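Local coordinates for protein colicin-D (Escherichia coli, PDB 5ZNM) that kills Escherichia coli and close relatives by stopping protein synthesis, its C-terminal domain being a tRNase that follows a central domain, at residues 311-314 with 315-318. Sequence-based numbering, arbitrary orientation.
Sequences KKNR and ETLT
A capping box formed by Asn-313 and Thr-316 opens helix 314-329 in the C-terminal tRNase domain of colicin D. Its two reciprocal bonds are both well aligned. Asn-313 OD1 accepts from Thr-316 N at 2.9 Å, the donor approaching almost head-on to the amide oxygen (C=O...N 160°). In return, Asn-313 N gives its hydrogen to Thr-316 OG1 at 3.0 Å (N-H...O 162°). The two side chains meet at about a right angle. The hydroxyl of Thr-316 is tucked over its own backbone (chi1 63°), which turns OG1 back to the incoming loop; there it also donates to Lys-311 O at 2.7 Å, and a single oxygen thus ties two loop residues to the first turn. A water accepts from Asn-313 ND2 and donates to Glu-315 OE2, linking the other end of the amide to the exposed carboxylate.

Regular helical bonding starts with Leu-317 N to Asn-313 O, 2.9 Å long and almost straight. One residue on, Arg-314 O takes two donors from opposite faces of its carbonyl plane, Thr-318 N at 2.9 Å and Thr-318 OG1 at 2.7 Å. A second water joins Thr-318 OG1 to Arg-314 NH1 at the guanidinium edge; that group also makes salt bridges to Asp-283 and Asp-255. Paired side-chain and backbone bonds between N-cap and N3 are the signature of a capping-box helix start.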
loop_
_atom_site.group_PDB
_atom_site.type_symbol
_atom_site.label_atom_id
_atom_site.label_comp_id
_atom_site.label_asym_id
_atom_site.label_seq_id
_atom_site.Cartn_x
_atom_site.Cartn_y
_atom_site.Cartn_z
ATOM N N LYS A 311 42.797 -18.418 -4.478
ATOM C CA LYS A 311 42.166 -17.171 -4.060
ATOM C C LYS A 311 40.648 -17.281 -4.147
ATOM O O LYS A 311 40.106 -17.911 -5.058
ATOM C CB LYS A 311 42.653 -16.013 -4.926
ATOM C CG LYS A 311 44.114 -15.700 -4.733
ATOM C CD LYS A 311 44.507 -14.409 -5.422
ATOM C CE LYS A 311 44.637 -14.591 -6.913
ATOM N NZ LYS A 311 45.624 -13.616 -7.442
ATOM N N LYS A 312 39.959 -16.687 -3.181
ATOM C CA LYS A 312 38.505 -16.610 -3.210
ATOM C C LYS A 312 38.106 -15.208 -3.636
ATOM O O LYS A 312 38.336 -14.245 -2.903
ATOM C CB LYS A 312 37.901 -16.945 -1.853
ATOM C CG LYS A 312 38.150 -18.363 -1.457
ATOM C CD LYS A 312 37.145 -18.817 -0.430
ATOM C CE LYS A 312 37.399 -18.188 0.902
ATOM N NZ LYS A 312 36.785 -19.041 1.952
ATOM N N ASN A 313 37.503 -15.095 -4.815
ATOM C CA ASN A 313 37.000 -13.816 -5.299
ATOM C C ASN A 313 35.807 -14.116 -6.190
ATOM O O ASN A 313 35.414 -15.275 -6.343
ATOM C CB ASN A 313 38.092 -13.019 -6.026
ATOM C CG ASN A 313 38.752 -13.820 -7.134
ATOM O OD1 ASN A 313 38.080 -14.531 -7.885
ATOM N ND2 ASN A 313 40.072 -13.725 -7.232
ATOM N N ARG A 314 35.230 -13.066 -6.791
ATOM C CA ARG A 314 34.018 -13.278 -7.576
ATOM C C ARG A 314 34.259 -14.308 -8.664
ATOM O O ARG A 314 33.430 -15.197 -8.898
ATOM C CB ARG A 314 33.527 -11.973 -8.207
ATOM C CG ARG A 314 32.356 -12.196 -9.174
ATOM C CD ARG A 314 31.478 -10.942 -9.345
ATOM N NE ARG A 314 30.907 -10.479 -8.084
ATOM C CZ ARG A 314 29.769 -10.926 -7.548
ATOM N NH1 ARG A 314 29.054 -11.879 -8.140
ATOM N NH2 ARG A 314 29.352 -10.437 -6.391
ATOM N N GLU A 315 35.392 -14.183 -9.340
ATOM C CA GLU A 315 35.758 -15.071 -10.430
ATOM C C GLU A 315 35.849 -16.530 -9.974
ATOM O O GLU A 315 35.291 -17.430 -10.613
ATOM C CB GLU A 315 37.085 -14.567 -10.988
ATOM C CG GLU A 315 37.657 -15.292 -12.116
ATOM C CD GLU A 315 38.918 -14.598 -12.620
ATOM O OE1 GLU A 315 38.779 -13.571 -13.310
ATOM O OE2 GLU A 315 40.033 -15.063 -12.301
ATOM N N THR A 316 36.532 -16.791 -8.862
ATOM C CA THR A 316 36.710 -18.191 -8.490
ATOM C C THR A 316 35.461 -18.770 -7.832
ATOM O O THR A 316 35.164 -19.959 -8.021
ATOM C CB THR A 316 37.935 -18.360 -7.580
ATOM O OG1 THR A 316 37.744 -17.649 -6.341
ATOM C CG2 THR A 316 39.167 -17.820 -8.269
ATOM N N LEU A 317 34.705 -17.957 -7.088
ATOM C CA LEU A 317 33.428 -18.445 -6.571
ATOM C C LEU A 317 32.441 -18.710 -7.694
ATOM O O LEU A 317 31.618 -19.621 -7.576
ATOM C CB LEU A 317 32.817 -17.461 -5.562
ATOM C CG LEU A 317 33.621 -17.183 -4.286
ATOM C CD1 LEU A 317 32.795 -16.331 -3.309
ATOM C CD2 LEU A 317 34.093 -18.475 -3.625
ATOM N N THR A 318 32.503 -17.926 -8.785
ATOM C CA THR A 318 31.682 -18.222 -9.956
ATOM C C THR A 318 32.133 -19.516 -10.631
ATOM O O THR A 318 31.294 -20.306 -11.083
ATOM C CB THR A 318 31.704 -17.034 -10.929
ATOM O OG1 THR A 318 31.190 -15.866 -10.258
ATOM C CG2 THR A 318 30.847 -17.311 -12.166
HETATM O O HOH W 1 41.523 -14.930 -9.600
HETATM O O HOH W 2 29.271 -13.726 -10.380
#